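Putative NADPH:quinone reductase (Bacillus thuringiensis, PDB 3GMS) probably reduces quinones with NADPH, as expected of a quinone oxidoreductase of the medium-chain dehydrogenase/reductase superfamily. Local coordinates at residues K104-A107 against D108-V111; T98-E101 against Y102-T105; P200-E203 against T204-L208; E282-R285 against H286-R289. All blocks are in the same frame, centred on the assembly; numbering follows the deposited sequence. Where two conformers were deposited one is given.

Interaction 1 of 4, residues K104-A107 against D108-V111; sequences KTSA and DFVV
Ser106 and Phe109 stand at the two ends of a tight turn, a compact example of how a chain leaves one strand and enters another. The backbone N of Phe109 donates to Ser106 O over 3.0 Å, a nearly straight bond (167°) that reaches the oxygen from above the carbonyl plane. One residue on, a weak bond from Val110 N to Ala107 O continues this short 3-10 stretch. Ser106 OG closes an ST turn by accepting from Asp108 N at 3.1 Å; with chi1 at 162° the hydroxyl lies opposite its own backbone N and leans over the turn, where the amide two residues on can meet it.

Phe109 can be followed outward. Its CB lies 4.0 Å from Ser106 O and 4.2 Å from Thr105 OG1, whose main partner is Leu93 O. Past CG the ring passes obliquely by the serine, CD2 standing 4.0 Å from Ser106 CB, while Asp108 CB sits over the centre of one ring face, 3.8 Å above its plane. The ring also makes a cation-pi contact with Arg94. On the buried flank Thr105 CG2 meets Val110 CG2 at 3.6 Å, methyl against methyl.

The two strands joined here pair with different neighbours in the curled sheet of the GroES-like domain: 102-106 runs antiparallel to 34-43, and 110-112 antiparallel to 89-92. Val110 reaches Val35 and Val90, and Gln281 of helix 277-292 donates to the carbonyls of Asp108 and Val110.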
ATOM      1  N   LYS A 104       1.925  10.913 -16.816  1.00 23.35           N
ATOM      2  CA  LYS A 104       0.567  11.129 -17.339  1.00 24.21           C
ATOM      3  C   LYS A 104      -0.391  10.080 -16.867  1.00 24.67           C
ATOM      4  O   LYS A 104      -0.008   8.909 -16.713  1.00 25.12           O
ATOM      5  CB  LYS A 104       0.572  11.079 -18.870  1.00 24.93           C
ATOM      6  CG  LYS A 104       1.534  12.067 -19.502  1.00 28.46           C
ATOM      7  CD  LYS A 104       1.206  12.265 -20.986  1.00 32.69           C
ATOM      8  CE  LYS A 104       1.445  11.032 -21.813  1.00 36.77           C
ATOM      9  NZ  LYS A 104       2.756  10.437 -21.469  1.00 42.01           N
ATOM     10  N   THR A 105      -1.651  10.483 -16.677  1.00 24.26           N
ATOM     11  CA  THR A 105      -2.705   9.553 -16.389  1.00 25.67           C
ATOM     12  C   THR A 105      -4.015  10.208 -16.854  1.00 26.44           C
ATOM     13  O   THR A 105      -4.032  11.416 -17.159  1.00 27.84           O
ATOM     14  CB  THR A 105      -2.827   9.216 -14.860  1.00 24.92           C
ATOM     15  OG1 THR A 105      -3.800   8.174 -14.684  1.00 24.21           O
ATOM     16  CG2 THR A 105      -3.284  10.458 -14.056  1.00 24.21           C
ATOM     17  N   SER A 106      -5.080   9.431 -16.886  1.00 26.32           N
ATOM     18  CA  SER A 106      -6.405   9.960 -17.215  1.00 26.49           C
ATOM     19  C   SER A 106      -6.872  10.974 -16.152  1.00 27.12           C
ATOM     20  O   SER A 106      -6.671  10.769 -14.927  1.00 25.36           O
ATOM     21  CB  SER A 106      -7.412   8.807 -17.338  1.00 27.17           C
ATOM     22  OG  SER A 106      -8.750   9.281 -17.235  1.00 31.89           O
ATOM     23  N   ALA A 107      -7.516  12.058 -16.604  1.00 26.27           N
ATOM     24  CA  ALA A 107      -8.172  12.986 -15.662  1.00 27.16           C
ATOM     25  C   ALA A 107      -9.029  12.311 -14.594  1.00 26.36           C
ATOM     26  O   ALA A 107      -9.116  12.810 -13.472  1.00 27.54           O
ATOM     27  CB  ALA A 107      -9.018  14.009 -16.406  1.00 27.12           C
ATOM     28  N   ASP A 108      -9.685  11.206 -14.946  1.00 26.70           N
ATOM     29  CA  ASP A 108     -10.537  10.460 -13.999  1.00 27.89           C
ATOM     30  C   ASP A 108      -9.854  10.069 -12.704  1.00 26.13           C
ATOM     31  O   ASP A 108     -10.491   9.929 -11.669  1.00 26.88           O
ATOM     32  CB  ASP A 108     -11.089   9.173 -14.658  1.00 28.25           C
ATOM     33  CG  ASP A 108     -12.115   9.469 -15.730  1.00 36.29           C
ATOM     34  OD1 ASP A 108     -12.333  10.672 -16.022  1.00 40.03           O
ATOM     35  OD2 ASP A 108     -12.685   8.501 -16.274  1.00 42.60           O
ATOM     36  N   PHE A 109      -8.550   9.878 -12.769  1.00 26.29           N
ATOM     37  CA  PHE A 109      -7.845   9.255 -11.649  1.00 25.11           C
ATOM     38  C   PHE A 109      -6.841  10.196 -11.009  1.00 25.68           C
ATOM     39  O   PHE A 109      -5.986   9.768 -10.231  1.00 25.69           O
ATOM     40  CB  PHE A 109      -7.126   7.989 -12.130  1.00 25.49           C
ATOM     41  CG  PHE A 109      -8.036   7.044 -12.858  1.00 26.42           C
ATOM     42  CD1 PHE A 109      -9.275   6.692 -12.303  1.00 27.48           C
ATOM     43  CD2 PHE A 109      -7.672   6.534 -14.105  1.00 28.94           C
ATOM     44  CE1 PHE A 109     -10.160   5.823 -12.988  1.00 29.81           C
ATOM     45  CE2 PHE A 109      -8.555   5.672 -14.790  1.00 31.29           C
ATOM     46  CZ  PHE A 109      -9.786   5.327 -14.218  1.00 28.33           C
ATOM     47  N   VAL A 110      -6.908  11.472 -11.380  1.00 24.75           N
ATOM     48  CA  VAL A 110      -6.103  12.494 -10.736  1.00 24.81           C
ATOM     49  C   VAL A 110      -6.722  12.879  -9.380  1.00 24.33           C
ATOM     50  O   VAL A 110      -7.872  13.312  -9.304  1.00 23.93           O
ATOM     51  CB  VAL A 110      -5.962  13.728 -11.679  1.00 25.29           C
ATOM     52  CG1 VAL A 110      -5.337  14.855 -10.950  1.00 26.11           C
ATOM     53  CG2 VAL A 110      -5.118  13.369 -12.922  1.00 26.02           C
ATOM     54  N   VAL A 111      -5.980  12.702  -8.295  1.00 22.64           N
ATOM     55  CA  VAL A 111      -6.480  13.039  -6.963  1.00 21.80           C
ATOM     56  C   VAL A 111      -5.943  14.383  -6.475  1.00 22.22           C
ATOM     57  O   VAL A 111      -4.749  14.514  -6.192  1.00 22.47           O
ATOM     58  CB  VAL A 111      -6.076  11.938  -5.908  1.00 21.77           C
ATOM     59  CG1 VAL A 111      -6.614  12.272  -4.547  1.00 21.27           C
ATOM     60  CG2 VAL A 111      -6.528  10.521  -6.371  1.00 21.10           C
TER

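Interaction 2 of 4, residues T98-E101 against Y102-T105; sequences TWQE and YVKT
Between Thr98 and Val103 the backbone doubles back, their CA atoms 6.1 Å apart, through an inverse gamma turn centred on Trp99 and closed by a weak bond from Gln100 N to Thr98 O. Val103 CG2 fills the inside of the bend, 3.7 Å from both Thr98 CA and Gln100 CG. A chi1 of 63° turns the Gln100 CG in toward that methyl, and the amide beyond passes close to Tyr102 O without bonding to it; its NE2 is held by Gly97 O and its OE1 by Lys25. A water accepts from Tyr102 N at 3.0 Å and also lies near Gln100 OE1.

This bend is the entry to strand 102-106 of the GroES-like domain, which pairs antiparallel with strand 34-43; there Phe36 stacks on the Tyr102 ring.

Glu101 and Tyr102 run alongside each other. The CG of Glu101 lies over one ring face in a CH-pi contact, 3.9 Å from the ring centroid, and the carboxylate is turned only 13° from the ring plane. Two waters link Glu101 OE2 with Tyr102 OH: the first donates to both, while the second accepts from Tyr102 OH and donates to Glu101 OE2, 3.1 Å away. Glu101 OE1 takes the backbone N-H of Lys6.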
ATOM      1  N   THR A  98       5.418   5.905 -11.750  1.00 18.70           N
ATOM      2  CA  THR A  98       5.673   7.210 -11.149  1.00 18.86           C
ATOM      3  C   THR A  98       7.115   7.541 -10.942  1.00 18.04           C
ATOM      4  O   THR A  98       7.440   8.682 -10.586  1.00 20.06           O
ATOM      5  CB  THR A  98       4.935   7.395  -9.824  1.00 18.77           C
ATOM      6  OG1 THR A  98       5.420   6.427  -8.877  1.00 18.02           O
ATOM      7  CG2 THR A  98       3.372   7.275  -9.976  1.00 19.36           C
ATOM      8  N   TRP A  99       8.017   6.565 -11.092  1.00 19.07           N
ATOM      9  CA  TRP A  99       9.405   6.889 -10.852  1.00 19.29           C
ATOM     10  C   TRP A  99      10.030   7.522 -12.080  1.00 21.18           C
ATOM     11  O   TRP A  99      10.937   6.945 -12.709  1.00 21.61           O
ATOM     12  CB  TRP A  99      10.183   5.652 -10.476  1.00 19.33           C
ATOM     13  CG  TRP A  99       9.756   5.053  -9.150  1.00 18.58           C
ATOM     14  CD1 TRP A  99       8.705   5.418  -8.351  1.00 18.97           C
ATOM     15  CD2 TRP A  99      10.384   3.929  -8.516  1.00 20.70           C
ATOM     16  NE1 TRP A  99       8.672   4.584  -7.201  1.00 19.79           N
ATOM     17  CE2 TRP A  99       9.695   3.674  -7.307  1.00 20.44           C
ATOM     18  CE3 TRP A  99      11.489   3.130  -8.852  1.00 22.44           C
ATOM     19  CZ2 TRP A  99      10.059   2.626  -6.441  1.00 23.49           C
ATOM     20  CZ3 TRP A  99      11.848   2.091  -7.993  1.00 23.66           C
ATOM     21  CH2 TRP A  99      11.138   1.859  -6.809  1.00 22.13           C
ATOM     22  N   GLN A 100       9.509   8.682 -12.421  1.00 20.87           N
ATOM     23  CA  GLN A 100      10.011   9.438 -13.560  1.00 22.02           C
ATOM     24  C   GLN A 100       9.691  10.899 -13.345  1.00 22.92           C
ATOM     25  O   GLN A 100       8.916  11.260 -12.460  1.00 23.09           O
ATOM     26  CB  GLN A 100       9.404   8.921 -14.891  1.00 21.67           C
ATOM     27  CG  GLN A 100       7.927   9.075 -15.010  1.00 24.35           C
ATOM     28  CD  GLN A 100       7.405   8.605 -16.383  1.00 23.95           C
ATOM     29  OE1 GLN A 100       8.040   8.856 -17.425  1.00 23.94           O
ATOM     30  NE2 GLN A 100       6.257   7.910 -16.382  1.00 22.51           N
ATOM     31  N   GLU A 101      10.272  11.739 -14.193  1.00 22.27           N
ATOM     32  CA  GLU A 101      10.221  13.164 -14.010  1.00 23.29           C
ATOM     33  C   GLU A 101       8.799  13.652 -14.247  1.00 22.73           C
ATOM     34  O   GLU A 101       8.296  14.499 -13.497  1.00 23.22           O
ATOM     35  CB  GLU A 101      11.189  13.836 -14.990  1.00 24.53           C
ATOM     36  CG  GLU A 101      11.281  15.352 -14.865  1.00 26.90           C
ATOM     37  CD  GLU A 101      12.420  15.942 -15.695  1.00 33.94           C
ATOM     38  OE1 GLU A 101      13.191  15.179 -16.360  1.00 32.25           O
ATOM     39  OE2 GLU A 101      12.559  17.183 -15.624  1.00 34.84           O
ATOM     40  N   TYR A 102       8.175  13.139 -15.305  1.00 23.70           N
ATOM     41  CA  TYR A 102       6.829  13.520 -15.672  1.00 22.72           C
ATOM     42  C   TYR A 102       5.934  12.304 -15.819  1.00 22.53           C
ATOM     43  O   TYR A 102       6.285  11.346 -16.518  1.00 23.54           O
ATOM     44  CB  TYR A 102       6.827  14.226 -17.032  1.00 23.78           C
ATOM     45  CG  TYR A 102       7.690  15.470 -17.108  1.00 24.00           C
ATOM     46  CD1 TYR A 102       7.239  16.676 -16.579  1.00 26.65           C
ATOM     47  CD2 TYR A 102       8.932  15.429 -17.725  1.00 26.28           C
ATOM     48  CE1 TYR A 102       8.012  17.844 -16.665  1.00 28.37           C
ATOM     49  CE2 TYR A 102       9.727  16.586 -17.827  1.00 29.08           C
ATOM     50  CZ  TYR A 102       9.252  17.783 -17.295  1.00 31.35           C
ATOM     51  OH  TYR A 102       9.968  18.945 -17.383  1.00 32.23           O
ATOM     52  N   VAL A 103       4.723  12.384 -15.267  1.00 22.49           N
ATOM     53  CA  VAL A 103       3.778  11.254 -15.279  1.00 21.98           C
ATOM     54  C   VAL A 103       2.456  11.705 -15.893  1.00 22.05           C
ATOM     55  O   VAL A 103       1.939  12.759 -15.525  1.00 22.84           O
ATOM     56  CB  VAL A 103       3.509  10.756 -13.834  1.00 22.09           C
ATOM     57  CG1 VAL A 103       2.334   9.732 -13.796  1.00 23.60           C
ATOM     58  CG2 VAL A 103       4.801  10.153 -13.279  1.00 21.27           C
ATOM     59  N   LYS A 104       1.925  10.913 -16.816  1.00 23.35           N
ATOM     60  CA  LYS A 104       0.567  11.129 -17.339  1.00 24.21           C
ATOM     61  C   LYS A 104      -0.391  10.080 -16.867  1.00 24.67           C
ATOM     62  O   LYS A 104      -0.008   8.909 -16.713  1.00 25.12           O
ATOM     63  CB  LYS A 104       0.572  11.079 -18.870  1.00 24.93           C
ATOM     64  CG  LYS A 104       1.534  12.067 -19.502  1.00 28.46           C
ATOM     65  CD  LYS A 104       1.206  12.265 -20.986  1.00 32.69           C
ATOM     66  CE  LYS A 104       1.445  11.032 -21.813  1.00 36.77           C
ATOM     67  NZ  LYS A 104       2.756  10.437 -21.469  1.00 42.01           N
ATOM     68  N   THR A 105      -1.651  10.483 -16.677  1.00 24.26           N
ATOM     69  CA  THR A 105      -2.705   9.553 -16.389  1.00 25.67           C
ATOM     70  C   THR A 105      -4.015  10.208 -16.854  1.00 26.44           C
ATOM     71  O   THR A 105      -4.032  11.416 -17.159  1.00 27.84           O
ATOM     72  CB  THR A 105      -2.827   9.216 -14.860  1.00 24.92           C
ATOM     73  OG1 THR A 105      -3.800   8.174 -14.684  1.00 24.21           O
ATOM     74  CG2 THR A 105      -3.284  10.458 -14.056  1.00 24.21           C
TER
HETATM   75  O   HOH W   1       9.497  11.452 -17.428  1.00 23.94           O
HETATM   76  O   HOH W   2      11.024  19.018 -14.458  1.00 44.79           O
HETATM   77  O   HOH W   3      12.712  18.223 -18.516  1.00 45.77           O

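Interaction 3 of 4, residues P200-E203 against T204-L208; sequences PLYE and TVMEL
Thr204 folds back onto Pro200 in the first turn of helix 201-208, an instance of a threonine side chain reinforcing a helix start. Its OG1 donates to Pro200 O over 2.8 Å, and its backbone N donates to the same oxygen over 3.3 Å, so two groups of one residue grip the carbonyl of the N-cap proline. The threonine chi1 of -51° lays the hydroxyl beside its own N-H, which lets both donors point at one acceptor. Val205 N then bonds to Leu201 O at 3.1 Å, almost in line with the carbonyl, and Leu201 CD1 and Val205 CG2 lie side by side 3.7 Å apart. Leu201 and Val205 form the buried flank.

The Tyr202-Met206 flank is just as close but more exposed. Met206 crosses the Tyr202 ring obliquely, its CG over one face and 3.8 Å from the centroid, a CH-pi contact displaced toward the rim. The sulfur follows at a slant, SD 4.7 Å from the same centroid, adding a Met-aromatic contact; both residues also touch a crystal neighbour. The loose side lies at Glu203 and Glu207, which are exposed and joined through the backbone, Glu207 N to Glu203 O at 2.9 Å, with their carboxylates well apart.

The helix lies in the crossover between strands 192-195 and 214-219 of the parallel Rossmann-type sheet. Leu201, Thr204 and Val205 rest on Ile194 of the edge strand 192-195, Leu201 also reaches Val175, and Glu228 from helix 223-231 accepts from Tyr202 N.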
ATOM      1  N   PRO A 200       2.965 -17.853  21.432  1.00 36.75           N
ATOM      2  CA  PRO A 200       2.346 -18.698  20.389  1.00 35.69           C
ATOM      3  C   PRO A 200       1.117 -18.025  19.776  1.00 34.84           C
ATOM      4  O   PRO A 200       0.267 -17.520  20.499  1.00 35.25           O
ATOM      5  CB  PRO A 200       1.943 -19.981  21.139  1.00 35.71           C
ATOM      6  CG  PRO A 200       1.894 -19.618  22.587  1.00 36.06           C
ATOM      7  CD  PRO A 200       2.792 -18.410  22.795  1.00 36.93           C
ATOM      8  N   LEU A 201       1.012 -18.007  18.447  1.00 33.13           N
ATOM      9  CA  LEU A 201      -0.100 -17.266  17.833  1.00 31.66           C
ATOM     10  C   LEU A 201      -1.477 -17.824  18.200  1.00 30.01           C
ATOM     11  O   LEU A 201      -2.286 -17.113  18.802  1.00 28.49           O
ATOM     12  CB  LEU A 201       0.065 -17.137  16.296  1.00 30.38           C
ATOM     13  CG  LEU A 201      -1.125 -16.557  15.512  1.00 31.45           C
ATOM     14  CD1 LEU A 201      -1.560 -15.180  16.029  1.00 30.25           C
ATOM     15  CD2 LEU A 201      -0.749 -16.485  14.014  1.00 31.65           C
ATOM     16  N   TYR A 202      -1.746 -19.071  17.822  1.00 29.74           N
ATOM     17  CA  TYR A 202      -3.084 -19.666  18.052  1.00 29.89           C
ATOM     18  C   TYR A 202      -3.540 -19.590  19.518  1.00 29.88           C
ATOM     19  O   TYR A 202      -4.613 -19.080  19.834  1.00 27.30           O
ATOM     20  CB  TYR A 202      -3.118 -21.120  17.546  1.00 30.45           C
ATOM     21  CG  TYR A 202      -4.445 -21.811  17.807  1.00 31.64           C
ATOM     22  CD1 TYR A 202      -5.554 -21.578  16.981  1.00 33.29           C
ATOM     23  CD2 TYR A 202      -4.609 -22.676  18.899  1.00 31.12           C
ATOM     24  CE1 TYR A 202      -6.774 -22.193  17.217  1.00 30.99           C
ATOM     25  CE2 TYR A 202      -5.824 -23.290  19.143  1.00 32.91           C
ATOM     26  CZ  TYR A 202      -6.913 -23.047  18.307  1.00 34.28           C
ATOM     27  OH  TYR A 202      -8.134 -23.648  18.544  1.00 31.81           O
ATOM     28  N   GLU A 203      -2.695 -20.067  20.427  1.00 30.23           N
ATOM     29  CA  GLU A 203      -3.109 -20.091  21.839  1.00 31.63           C
ATOM     30  C   GLU A 203      -3.393 -18.698  22.427  1.00 30.76           C
ATOM     31  O   GLU A 203      -4.309 -18.537  23.231  1.00 30.85           O
ATOM     32  CB  GLU A 203      -2.084 -20.876  22.680  1.00 33.19           C
ATOM     33  CG  GLU A 203      -2.203 -22.424  22.515  1.00 39.15           C
ATOM     34  CD  GLU A 203      -3.543 -23.035  23.033  1.00 46.90           C
ATOM     35  OE1 GLU A 203      -4.073 -23.971  22.372  1.00 49.84           O
ATOM     36  OE2 GLU A 203      -4.070 -22.599  24.099  1.00 51.62           O
ATOM     37  N   THR A 204      -2.621 -17.681  22.004  1.00 30.21           N
ATOM     38  CA  THR A 204      -2.823 -16.336  22.550  1.00 28.62           C
ATOM     39  C   THR A 204      -4.115 -15.746  22.044  1.00 27.69           C
ATOM     40  O   THR A 204      -4.849 -15.113  22.803  1.00 25.97           O
ATOM     41  CB  THR A 204      -1.629 -15.374  22.281  1.00 28.78           C
ATOM     42  OG1 THR A 204      -0.397 -15.998  22.697  1.00 30.11           O
ATOM     43  CG2 THR A 204      -1.818 -14.092  23.034  1.00 26.51           C
ATOM     44  N   VAL A 205      -4.409 -15.947  20.753  1.00 27.41           N
ATOM     45  CA  VAL A 205      -5.689 -15.446  20.239  1.00 27.77           C
ATOM     46  C   VAL A 205      -6.849 -16.103  20.983  1.00 28.08           C
ATOM     47  O   VAL A 205      -7.859 -15.445  21.313  1.00 27.81           O
ATOM     48  CB  VAL A 205      -5.857 -15.692  18.718  1.00 26.90           C
ATOM     49  CG1 VAL A 205      -7.231 -15.252  18.275  1.00 27.51           C
ATOM     50  CG2 VAL A 205      -4.753 -14.958  17.973  1.00 28.15           C
ATOM     51  N   MET A 206      -6.690 -17.400  21.224  1.00 30.08           N
ATOM     52  CA  MET A 206      -7.696 -18.180  21.976  1.00 31.18           C
ATOM     53  C   MET A 206      -7.892 -17.581  23.391  1.00 31.73           C
ATOM     54  O   MET A 206      -9.021 -17.331  23.814  1.00 31.89           O
ATOM     55  CB  MET A 206      -7.383 -19.698  21.940  1.00 30.82           C
ATOM     56  CG  MET A 206      -7.651 -20.365  20.539  1.00 29.69           C
ATOM     57  SD  MET A 206      -9.363 -20.276  19.990  1.00 23.90           S
ATOM     58  CE  MET A 206      -9.959 -21.559  21.110  1.00 27.83           C
ATOM     59  N   GLU A 207      -6.797 -17.241  24.070  1.00 32.83           N
ATOM     60  CA  GLU A 207      -6.925 -16.544  25.370  1.00 33.31           C
ATOM     61  C   GLU A 207      -7.609 -15.189  25.224  1.00 32.72           C
ATOM     62  O   GLU A 207      -8.533 -14.860  25.977  1.00 30.79           O
ATOM     63  CB  GLU A 207      -5.566 -16.457  26.090  1.00 34.07           C
ATOM     64  CG  GLU A 207      -5.641 -15.730  27.449  1.00 40.50           C
ATOM     65  CD  GLU A 207      -4.460 -16.063  28.361  1.00 47.75           C
ATOM     66  OE1 GLU A 207      -3.550 -16.793  27.901  1.00 52.01           O
ATOM     67  OE2 GLU A 207      -4.440 -15.604  29.534  1.00 50.47           O
ATOM     68  N   LEU A 208      -7.212 -14.413  24.197  1.00 31.61           N
ATOM     69  CA  LEU A 208      -7.712 -13.059  24.064  1.00 30.88           C
ATOM     70  C   LEU A 208      -9.161 -13.020  23.677  1.00 30.43           C
ATOM     71  O   LEU A 208      -9.847 -12.011  23.926  1.00 30.16           O
ATOM     72  CB  LEU A 208      -6.879 -12.266  23.035  1.00 31.00           C
ATOM     73  CG  LEU A 208      -5.428 -12.012  23.425  1.00 31.73           C
ATOM     74  CD1 LEU A 208      -4.606 -11.616  22.175  1.00 32.76           C
ATOM     75  CD2 LEU A 208      -5.310 -10.973  24.582  1.00 34.10           C
TER

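Interaction 4 of 4, residues E282-R285 against H286-R289; sequences ETFR and HLIR
Phe284 meets two residues of the next turn of helix 277-292 in different ways. Ile288 N bonds to Phe284 O at 2.9 Å, and the isoleucine CG1 lies beside that oxygen. Leu287 comes to the phenylalanine ring obliquely, CD1 standing 4.4 Å from Phe284 CD2, a loose touch between groups that both face inward. Phe284 also meets Leu130 and Trp280, while Leu287 and His286 reach Trp133 of helix 127-139. The bond from Leu287 N to Thr283 O, 3.1 Å long, is another of the helix's i to i+4 bonds, and Thr283 OG1 turns back to Lys279 O.

On the outer side conformations decide the pattern. Arg285 bends at chi3 (-79°), which swings its guanidinium back along the helix to Glu282. The two form a salt bridge, gripped side-on: NH2 lies 2.6 Å and NE 2.7 Å from Glu282 OE2, the oxygen almost exactly in the guanidinium plane. NH2 takes the anti lone pair; NE meets the oxygen nearly along its C-O bond. Sharing one acceptor leaves both hydrogen bonds bent, at about 140°. Arg289 was modelled in two conformers, so the place of its tip is doubtful; in the one described, a bend at chi2 (-49°) folds its guanidinium over Arg285 O, whose proper partner is Arg289 N at 3.1 Å.

With one carboxylate oxygen holding two nitrogens of Arg285, the charge of that arginine is probably partly offset on this partly exposed helix surface, which would also ease the approach of Arg289 whenever it adopts that conformer.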
ATOM      1  N   GLU A 282     -14.330   9.829  -4.239  1.00 24.29           N
ATOM      2  CA  GLU A 282     -14.979  10.058  -2.951  1.00 25.59           C
ATOM      3  C   GLU A 282     -14.242   9.374  -1.824  1.00 24.38           C
ATOM      4  O   GLU A 282     -14.132   9.900  -0.710  1.00 23.06           O
ATOM      5  CB  GLU A 282     -16.390   9.497  -2.992  1.00 27.36           C
ATOM      6  CG  GLU A 282     -17.316  10.444  -3.657  1.00 33.01           C
ATOM      7  CD  GLU A 282     -17.548  11.632  -2.753  1.00 39.92           C
ATOM      8  OE1 GLU A 282     -18.261  11.452  -1.745  1.00 44.76           O
ATOM      9  OE2 GLU A 282     -16.972  12.707  -3.025  1.00 43.49           O
ATOM     10  N   THR A 283     -13.718   8.196  -2.121  1.00 23.48           N
ATOM     11  CA  THR A 283     -12.968   7.440  -1.112  1.00 23.14           C
ATOM     12  C   THR A 283     -11.672   8.188  -0.767  1.00 22.56           C
ATOM     13  O   THR A 283     -11.284   8.269   0.410  1.00 21.61           O
ATOM     14  CB  THR A 283     -12.677   5.990  -1.601  1.00 24.09           C
ATOM     15  OG1 THR A 283     -13.925   5.351  -1.900  1.00 24.75           O
ATOM     16  CG2 THR A 283     -11.965   5.164  -0.545  1.00 23.34           C
ATOM     17  N   PHE A 284     -11.002   8.737  -1.777  1.00 22.75           N
ATOM     18  CA  PHE A 284      -9.808   9.550  -1.492  1.00 22.87           C
ATOM     19  C   PHE A 284     -10.179  10.800  -0.701  1.00 23.64           C
ATOM     20  O   PHE A 284      -9.448  11.202   0.209  1.00 23.99           O
ATOM     21  CB  PHE A 284      -9.051   9.926  -2.752  1.00 22.63           C
ATOM     22  CG  PHE A 284      -8.018   8.918  -3.139  1.00 22.88           C
ATOM     23  CD1 PHE A 284      -8.325   7.928  -4.027  1.00 21.56           C
ATOM     24  CD2 PHE A 284      -6.751   8.939  -2.537  1.00 23.53           C
ATOM     25  CE1 PHE A 284      -7.341   6.957  -4.383  1.00 22.14           C
ATOM     26  CE2 PHE A 284      -5.762   8.006  -2.886  1.00 22.74           C
ATOM     27  CZ  PHE A 284      -6.077   7.008  -3.812  1.00 21.69           C
ATOM     28  N   ARG A 285     -11.332  11.397  -1.005  1.00 23.23           N
ATOM     29  CA  ARG A 285     -11.712  12.610  -0.253  1.00 24.87           C
ATOM     30  C   ARG A 285     -11.849  12.298   1.205  1.00 25.33           C
ATOM     31  O   ARG A 285     -11.511  13.119   2.054  1.00 26.59           O
ATOM     32  CB  ARG A 285     -12.989  13.253  -0.828  1.00 23.55           C
ATOM     33  CG  ARG A 285     -12.670  14.163  -1.977  1.00 27.97           C
ATOM     34  CD  ARG A 285     -13.879  15.039  -2.384  1.00 31.25           C
ATOM     35  NE  ARG A 285     -14.793  14.236  -3.178  1.00 40.34           N
ATOM     36  CZ  ARG A 285     -14.631  13.972  -4.479  1.00 42.50           C
ATOM     37  NH1 ARG A 285     -13.603  14.476  -5.165  1.00 44.33           N
ATOM     38  NH2 ARG A 285     -15.511  13.214  -5.101  1.00 44.22           N
ATOM     39  N   HIS A 286     -12.300  11.079   1.486  1.00 25.78           N
ATOM     40  CA  HIS A 286     -12.442  10.610   2.820  1.00 25.99           C
ATOM     41  C   HIS A 286     -11.143  10.380   3.568  1.00 25.29           C
ATOM     42  O   HIS A 286     -11.016  10.793   4.736  1.00 25.76           O
ATOM     43  CB  HIS A 286     -13.317   9.347   2.915  1.00 27.16           C
ATOM     44  CG  HIS A 286     -13.658   9.017   4.329  1.00 33.09           C
ATOM     45  ND1 HIS A 286     -14.476   9.818   5.099  1.00 37.26           N
ATOM     46  CD2 HIS A 286     -13.187   8.056   5.160  1.00 37.24           C
ATOM     47  CE1 HIS A 286     -14.555   9.323   6.320  1.00 38.03           C
ATOM     48  NE2 HIS A 286     -13.782   8.255   6.384  1.00 39.26           N
ATOM     49  N   LEU A 287     -10.195   9.721   2.912  1.00 23.88           N
ATOM     50  CA  LEU A 287      -8.871   9.507   3.516  1.00 23.12           C
ATOM     51  C   LEU A 287      -8.210  10.859   3.779  1.00 23.06           C
ATOM     52  O   LEU A 287      -7.633  11.050   4.839  1.00 23.38           O
ATOM     53  CB  LEU A 287      -7.979   8.685   2.573  1.00 23.76           C
ATOM     54  CG  LEU A 287      -8.412   7.239   2.294  1.00 24.80           C
ATOM     55  CD1 LEU A 287      -7.566   6.712   1.118  1.00 26.83           C
ATOM     56  CD2 LEU A 287      -8.175   6.407   3.496  1.00 25.68           C
ATOM     57  N   ILE A 288      -8.349  11.789   2.825  1.00 22.12           N
ATOM     58  CA  ILE A 288      -7.749  13.124   2.966  1.00 24.27           C
ATOM     59  C   ILE A 288      -8.331  13.822   4.218  1.00 25.07           C
ATOM     60  O   ILE A 288      -7.575  14.393   5.003  1.00 24.64           O
ATOM     61  CB  ILE A 288      -7.942  13.946   1.691  1.00 24.04           C
ATOM     62  CG1 ILE A 288      -6.989  13.419   0.583  1.00 24.58           C
ATOM     63  CG2 ILE A 288      -7.775  15.459   1.964  1.00 26.64           C
ATOM     64  CD1 ILE A 288      -7.327  13.983  -0.809  1.00 28.77           C
ATOM     65  N   ARG A 289      -9.653  13.760   4.410  1.00 26.19           N
ATOM     66  CA  ARG A 289     -10.259  14.299   5.642  0.50 26.66           C
ATOM     67  C   ARG A 289      -9.685  13.662   6.904  1.00 26.79           C
ATOM     68  O   ARG A 289      -9.401  14.372   7.869  1.00 26.86           O
ATOM     69  CB  ARG A 289     -11.787  14.149   5.670  0.50 27.11           C
ATOM     70  CG  ARG A 289     -12.497  14.675   4.464  0.50 26.75           C
ATOM     71  CD  ARG A 289     -12.080  16.056   4.056  0.50 30.03           C
ATOM     72  NE  ARG A 289     -12.915  16.440   2.919  0.50 29.79           N
ATOM     73  CZ  ARG A 289     -12.590  16.267   1.644  0.50 28.66           C
ATOM     74  NH1 ARG A 289     -11.400  15.781   1.302  0.50 20.74           N
ATOM     75  NH2 ARG A 289     -13.460  16.634   0.704  0.50 28.04           N
TER

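In the fold
All four contacts are local, each closing within one turn or bend, so none encloses another. From the N terminus, interaction 2 opens first, bending the chain into strand 102-106; interaction 1 starts on that strand, sharing Lys104 and Thr105, and turns the chain toward strand 110-112. Together they frame one strand of the GroES-like domain. Interaction 3 follows far away on a helix flanking the parallel Rossmann sheet, its centre about 45 Å from that of interaction 1. Interaction 4, on helix 277-292, comes last yet touches the GroES-like part: Val111 CG1 packs against Phe284 CB at 3.8 Å, tying residues 108-111 to 282-285.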